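Local coordinates for beta-mannosidase (Hypocrea lixii, PDB 4UOJ), which probably hydrolyses terminal beta-linked mannose residues from the non-reducing ends of mannosides and oligosaccharides, as a glycoside hydrolase family 2 beta-mannosidase, at residues 898-903 against 912-917; 226-231 against 340-345. All coordinates share one frame; numbering follows the deposited sequence.

In the fold
Two beta-domains of this multidomain family 2 enzyme supply the contacts. Interaction 2 comes first along the chain and is closed before interaction 1 opens; their centres lie 45 Å apart and their nearest atoms about 19 Å. Interaction 2 brings together strands 227-237 and 340-346, outermost in two different four-stranded sheets, near the start and end of one sandwich domain. Interaction 1 is local: strand 895-899 at the rim of the C-terminal Ig-fold sheet pairs with its neighbour 911-921. Both contacts also reach helical parts of the chain, helices 728-736 and 401-413 beside interaction 1 and helix 458-475 beside interaction 2, so each lies where a beta-domain meets the rest of the enzyme.

Interaction 1: residues 898-903 against 912-917; sequences FFDDNA and KEVGFT. With CD (cadmium ion), chain B.
F898 and F899 run antiparallel to F916 and T917: F898 with T917 is a hydrogen-bonded pair, F899 with F916 a non-hydrogen-bonded one. T917 N gives F898 O a bond of 2.8 Å, while the return bond from F898 N to T917 O is weak. Two residues on, D900 N still reaches G915 O at 2.8 Å, although the chain has left the strand. D900 then folds its carboxylate back, CG between its backbone N and carbonyl carbon (chi1 80°), and G915 N meets OD2 at 2.7 Å from above the carboxylate plane. This pairing of edge strand 895-899 with 911-921 belongs to the C-terminal Ig-fold domain. On one face of the sheet, the edge of the F916 ring points at the face of F899, centroids 4.8 Å apart and planes at 68°, with CD1 of F916 over the centre of the F899 ring. On the other face, T917 CB sits over the F898 ring, a CH-pi contact. Beyond the strand, D901 OD2 uses its anti lone pair for a salt bridge of 3.3 Å to K912 NZ, and its OD1 pairs with R735 of helix 728-736. E913 turns outward and holds a cadmium ion through both carboxylate oxygens, OE1 at 2.2 Å.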
loop_
_atom_site.group_PDB
_atom_site.type_symbol
_atom_site.label_atom_id
_atom_site.label_comp_id
_atom_site.label_asym_id
_atom_site.label_seq_id
_atom_site.Cartn_x
_atom_site.Cartn_y
_atom_site.Cartn_z
ATOM N N PHE A 898 12.941 12.539 7.691
ATOM C CA PHE A 898 13.965 11.743 6.990
ATOM C C PHE A 898 15.032 12.635 6.376
ATOM O O PHE A 898 14.758 13.789 5.994
ATOM C CB PHE A 898 13.341 10.831 5.897
ATOM C CG PHE A 898 12.327 11.516 5.020
ATOM C CD1 PHE A 898 12.725 12.223 3.891
ATOM C CD2 PHE A 898 10.978 11.457 5.324
ATOM C CE1 PHE A 898 11.787 12.875 3.088
ATOM C CE2 PHE A 898 10.036 12.105 4.526
ATOM C CZ PHE A 898 10.452 12.816 3.410
ATOM N N PHE A 899 16.231 12.099 6.313
ATOM C CA PHE A 899 17.375 12.715 5.688
ATOM C C PHE A 899 17.286 12.662 4.176
ATOM O O PHE A 899 16.634 11.814 3.628
ATOM C CB PHE A 899 18.662 12.042 6.183
ATOM C CG PHE A 899 18.927 12.270 7.626
ATOM C CD1 PHE A 899 19.466 13.449 8.056
ATOM C CD2 PHE A 899 18.605 11.314 8.543
ATOM C CE1 PHE A 899 19.682 13.676 9.378
ATOM C CE2 PHE A 899 18.806 11.526 9.875
ATOM C CZ PHE A 899 19.352 12.706 10.295
ATOM N N ASP A 900 17.955 13.590 3.514
ATOM C CA ASP A 900 17.988 13.609 2.052
ATOM C C ASP A 900 18.840 12.528 1.393
ATOM O O ASP A 900 18.750 12.319 0.209
ATOM C CB ASP A 900 18.188 15.020 1.453
ATOM C CG ASP A 900 19.601 15.502 1.465
ATOM O OD1 ASP A 900 20.550 14.724 1.372
ATOM O OD2 ASP A 900 19.773 16.712 1.546
ATOM N N ASP A 901 19.688 11.899 2.184
ATOM C CA ASP A 901 20.392 10.712 1.816
ATOM C C ASP A 901 20.860 10.053 3.085
ATOM O O ASP A 901 20.890 10.672 4.091
ATOM C CB ASP A 901 21.575 11.015 0.899
ATOM C CG ASP A 901 21.993 9.829 0.095
ATOM O OD1 ASP A 901 21.201 8.922 -0.144
ATOM O OD2 ASP A 901 23.131 9.799 -0.307
ATOM N N ASN A 902 21.181 8.787 3.008
ATOM C CA ASN A 902 21.696 8.003 4.120
ATOM C C ASN A 902 22.234 6.676 3.578
ATOM O O ASN A 902 21.926 6.309 2.445
ATOM C CB ASN A 902 20.630 7.783 5.215
ATOM C CG ASN A 902 21.135 7.959 6.635
ATOM O OD1 ASN A 902 22.328 8.044 6.899
ATOM N ND2 ASN A 902 20.216 8.001 7.577
ATOM N N ALA A 903 23.035 5.973 4.391
ATOM C CA ALA A 903 23.665 4.698 4.026
ATOM C C ALA A 903 24.450 4.841 2.711
ATOM O O ALA A 903 24.179 4.172 1.728
ATOM C CB ALA A 903 22.623 3.571 3.959
ATOM N N LYS A 912 30.186 16.144 2.582
ATOM C CA LYS A 912 28.846 15.765 2.183
ATOM C C LYS A 912 27.834 16.565 2.993
ATOM O O LYS A 912 27.881 16.565 4.211
ATOM C CB LYS A 912 28.677 14.246 2.399
ATOM C CG LYS A 912 27.276 13.676 2.225
ATOM C CD LYS A 912 27.032 13.147 0.825
ATOM C CE LYS A 912 25.715 12.405 0.734
ATOM N NZ LYS A 912 25.284 12.243 -0.676
ATOM N N GLU A 913 26.934 17.254 2.297
ATOM C CA GLU A 913 25.849 18.028 2.888
ATOM C C GLU A 913 24.569 17.171 2.865
ATOM O O GLU A 913 24.180 16.654 1.820
ATOM C CB GLU A 913 25.636 19.317 2.110
ATOM C CG GLU A 913 26.596 20.420 2.487
ATOM C CD GLU A 913 26.499 21.665 1.650
ATOM O OE1 GLU A 913 25.420 21.920 1.086
ATOM O OE2 GLU A 913 27.512 22.381 1.559
ATOM N N VAL A 914 23.945 16.976 4.033
ATOM C CA VAL A 914 22.721 16.179 4.149
ATOM C C VAL A 914 21.626 17.002 4.837
ATOM O O VAL A 914 21.753 17.389 6.003
ATOM C CB VAL A 914 22.952 14.820 4.871
ATOM C CG1 VAL A 914 21.671 14.022 4.940
ATOM C CG2 VAL A 914 24.047 13.992 4.201
ATOM N N GLY A 915 20.564 17.276 4.099
ATOM C CA GLY A 915 19.385 17.976 4.616
ATOM C C GLY A 915 18.400 17.015 5.261
ATOM O O GLY A 915 18.522 15.792 5.112
ATOM N N PHE A 916 17.416 17.567 5.982
ATOM C CA PHE A 916 16.390 16.780 6.651
ATOM C C PHE A 916 15.008 17.382 6.402
ATOM O O PHE A 916 14.811 18.565 6.619
ATOM C CB PHE A 916 16.693 16.704 8.157
ATOM C CG PHE A 916 15.845 15.735 8.961
ATOM C CD1 PHE A 916 16.203 14.394 9.074
ATOM C CD2 PHE A 916 14.720 16.171 9.644
ATOM C CE1 PHE A 916 15.443 13.508 9.835
ATOM C CE2 PHE A 916 13.956 15.288 10.424
ATOM C CZ PHE A 916 14.323 13.962 10.512
ATOM N N THR A 917 14.055 16.542 5.968
ATOM C CA THR A 917 12.656 16.919 5.812
ATOM C C THR A 917 12.012 16.795 7.191
ATOM O O THR A 917 11.775 15.694 7.649
ATOM C CB THR A 917 11.976 16.067 4.735
ATOM O OG1 THR A 917 12.655 16.266 3.492
ATOM C CG2 THR A 917 10.516 16.401 4.585
HETATM CD CD CD B . 25.511 24.125 1.477
HETATM O O HOH W 1 15.025 15.128 2.888
HETATM O O HOH W 2 21.874 18.185 0.521
HETATM O O HOH W 3 23.045 14.444 0.418
#

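Interaction 2: residues 226-231 against 340-345; sequences LYSLNT and LVSQRR. With NAG (2-acetamido-2-deoxy-beta-D-glucopyranose), chain S.
T231 and S342 meet through their hydroxyls because of their first torsions: T231 OG1 stands beside its own backbone N, opposite the carbonyl carbon (chi1 -64°), whereas S342 OG is swung opposite its backbone N (chi1 -173°). T231 OG1 and S342 OG share a hydrogen bond of 2.6 Å in which either could be the donor. The contact belongs to a beta-sandwich of the family 2 enzyme, where strands 227-231 and 340-345, each at the margin of its own sheet, pass at 41° with axes 6.9 Å apart. The first strand carries a classic beta bulge, where L229 and N230 together sit across from the single residue D259 of strand 252-261. At the start of the crossing, L340 CD1 packs against L226 CB and lies 3.8 Å from S228 N. At the other end, R344 bends at chi2 and lays one face of its guanidinium over T231 CB. R344 NH1 donates to Q343 O at 2.8 Å, with that oxygen in the guanidinium plane, while R344 NE donates to a water at 2.9 Å. With an alanine in place of R344, T231 CB would probably lose the flat group over it and Q343 O would lose this donor. Another water donates to N230 OD1 and takes a weak bond from R344 NH2, while N230 ND2 bonds to Y470 O. On the far side of the strand from T231, Q343 NE2 donates to the ring oxygen O5 of an N-acetylglucosamine at 3.1 Å.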
loop_
_atom_site.group_PDB
_atom_site.type_symbol
_atom_site.label_atom_id
_atom_site.label_comp_id
_atom_site.label_asym_id
_atom_site.label_seq_id
_atom_site.Cartn_x
_atom_site.Cartn_y
_atom_site.Cartn_z
ATOM N N LEU A 226 -33.154 15.946 -1.025
ATOM C CA LEU A 226 -32.716 14.549 -0.872
ATOM C C LEU A 226 -31.323 14.474 -0.195
ATOM O O LEU A 226 -30.621 15.482 -0.087
ATOM C CB LEU A 226 -32.676 13.823 -2.233
ATOM C CG LEU A 226 -33.964 13.787 -3.082
ATOM C CD1 LEU A 226 -33.712 13.066 -4.397
ATOM C CD2 LEU A 226 -35.130 13.128 -2.356
ATOM N N TYR A 227 -30.947 13.276 0.263
ATOM C CA TYR A 227 -29.667 13.026 0.890
ATOM C C TYR A 227 -28.797 12.114 0.018
ATOM O O TYR A 227 -29.237 11.061 -0.396
ATOM C CB TYR A 227 -29.833 12.437 2.307
ATOM C CG TYR A 227 -28.505 12.022 2.916
ATOM C CD1 TYR A 227 -27.639 12.966 3.461
ATOM C CD2 TYR A 227 -28.082 10.696 2.880
ATOM C CE1 TYR A 227 -26.403 12.598 3.981
ATOM C CE2 TYR A 227 -26.842 10.319 3.389
ATOM C CZ TYR A 227 -26.008 11.274 3.942
ATOM O OH TYR A 227 -24.785 10.908 4.441
ATOM N N SER A 228 -27.539 12.519 -0.198
ATOM C CA SER A 228 -26.561 11.809 -1.007
ATOM C C SER A 228 -25.869 10.712 -0.203
ATOM O O SER A 228 -25.159 10.994 0.774
ATOM C CB SER A 228 -25.538 12.791 -1.575
ATOM O OG SER A 228 -24.502 12.128 -2.261
ATOM N N LEU A 229 -26.081 9.455 -0.621
ATOM C CA LEU A 229 -25.468 8.289 0.005
ATOM C C LEU A 229 -24.099 8.020 -0.586
ATOM O O LEU A 229 -23.115 7.867 0.133
ATOM C CB LEU A 229 -26.338 7.039 -0.199
ATOM C CG LEU A 229 -27.534 6.805 0.712
ATOM C CD1 LEU A 229 -28.348 5.647 0.180
ATOM C CD2 LEU A 229 -27.093 6.500 2.141
ATOM N N ASN A 230 -24.052 7.911 -1.909
ATOM C CA ASN A 230 -22.843 7.543 -2.650
ATOM C C ASN A 230 -22.934 8.095 -4.070
ATOM O O ASN A 230 -24.028 8.221 -4.620
ATOM C CB ASN A 230 -22.688 6.009 -2.673
ATOM C CG ASN A 230 -21.309 5.523 -3.034
ATOM O OD1 ASN A 230 -20.340 6.279 -3.055
ATOM N ND2 ASN A 230 -21.201 4.239 -3.314
ATOM N N THR A 231 -21.807 8.482 -4.637
ATOM C CA THR A 231 -21.774 8.983 -5.982
ATOM C C THR A 231 -20.710 8.283 -6.793
ATOM O O THR A 231 -19.595 8.209 -6.392
ATOM C CB THR A 231 -21.531 10.479 -5.983
ATOM O OG1 THR A 231 -22.624 11.119 -5.342
ATOM C CG2 THR A 231 -21.468 10.978 -7.376
ATOM N N LEU A 340 -31.063 17.475 -5.098
ATOM C CA LEU A 340 -29.904 16.664 -4.787
ATOM C C LEU A 340 -28.685 17.274 -5.416
ATOM O O LEU A 340 -28.672 17.571 -6.586
ATOM C CB LEU A 340 -30.086 15.250 -5.307
ATOM C CG LEU A 340 -29.055 14.178 -4.962
ATOM C CD1 LEU A 340 -28.849 14.048 -3.456
ATOM C CD2 LEU A 340 -29.471 12.866 -5.566
ATOM N N VAL A 341 -27.642 17.441 -4.630
ATOM C CA VAL A 341 -26.377 18.012 -5.098
ATOM C C VAL A 341 -25.223 17.154 -4.571
ATOM O O VAL A 341 -25.126 16.914 -3.368
ATOM C CB VAL A 341 -26.232 19.502 -4.683
ATOM C CG1 VAL A 341 -24.919 20.093 -5.178
ATOM C CG2 VAL A 341 -27.407 20.347 -5.186
ATOM N N SER A 342 -24.361 16.672 -5.470
ATOM C CA SER A 342 -23.172 15.885 -5.086
ATOM C C SER A 342 -21.897 16.417 -5.737
ATOM O O SER A 342 -21.886 16.721 -6.933
ATOM C CB SER A 342 -23.347 14.408 -5.420
ATOM O OG SER A 342 -22.258 13.662 -4.898
ATOM N N GLN A 343 -20.828 16.489 -4.960
ATOM C CA GLN A 343 -19.550 16.953 -5.455
ATOM C C GLN A 343 -18.406 15.955 -5.268
ATOM O O GLN A 343 -18.254 15.351 -4.241
ATOM C CB GLN A 343 -19.165 18.253 -4.786
ATOM C CG GLN A 343 -18.138 18.991 -5.592
ATOM C CD GLN A 343 -16.927 19.396 -4.797
ATOM O OE1 GLN A 343 -16.923 20.456 -4.168
ATOM N NE2 GLN A 343 -15.874 18.571 -4.845
ATOM N N ARG A 344 -17.582 15.839 -6.286
ATOM C CA ARG A 344 -16.400 14.970 -6.266
ATOM C C ARG A 344 -15.256 15.648 -7.001
ATOM O O ARG A 344 -15.483 16.422 -7.914
ATOM C CB ARG A 344 -16.676 13.594 -6.902
ATOM C CG ARG A 344 -17.645 12.687 -6.143
ATOM C CD ARG A 344 -17.123 12.237 -4.794
ATOM N NE ARG A 344 -18.049 11.321 -4.101
ATOM C CZ ARG A 344 -19.046 11.711 -3.310
ATOM N NH1 ARG A 344 -19.284 12.998 -3.134
ATOM N NH2 ARG A 344 -19.821 10.821 -2.712
ATOM N N ARG A 345 -14.021 15.352 -6.592
ATOM C CA ARG A 345 -12.824 15.805 -7.277
ATOM C C ARG A 345 -12.360 14.627 -8.166
ATOM O O ARG A 345 -12.174 13.495 -7.698
ATOM C CB ARG A 345 -11.749 16.253 -6.281
ATOM C CG ARG A 345 -10.590 16.987 -6.950
ATOM C CD ARG A 345 -9.621 17.587 -5.959
ATOM N NE ARG A 345 -8.909 16.556 -5.231
ATOM C CZ ARG A 345 -7.987 16.790 -4.312
ATOM N NH1 ARG A 345 -7.649 18.033 -4.015
ATOM N NH2 ARG A 345 -7.389 15.779 -3.704
HETATM C C1 NAG S . -12.724 21.210 -4.889
HETATM C C2 NAG S . -12.533 22.452 -4.029
HETATM C C3 NAG S . -11.691 22.120 -2.809
HETATM C C4 NAG S . -12.247 20.900 -2.080
HETATM C C5 NAG S . -12.442 19.735 -3.037
HETATM C C6 NAG S . -13.081 18.550 -2.302
HETATM C C7 NAG S . -12.563 24.357 -5.524
HETATM C C8 NAG S . -11.764 25.404 -6.249
HETATM N N2 NAG S . -11.850 23.481 -4.797
HETATM O O3 NAG S . -11.694 23.274 -1.944
HETATM O O4 NAG S . -11.333 20.516 -1.042
HETATM O O5 NAG S . -13.302 20.159 -4.101
HETATM O O6 NAG S . -13.235 17.468 -3.232
HETATM O O7 NAG S . -13.802 24.301 -5.612
HETATM O O HOH W 4 -28.405 17.107 -1.396
HETATM O O HOH W 5 -19.339 8.152 -1.217
HETATM O O HOH W 6 -17.758 8.500 -3.535
#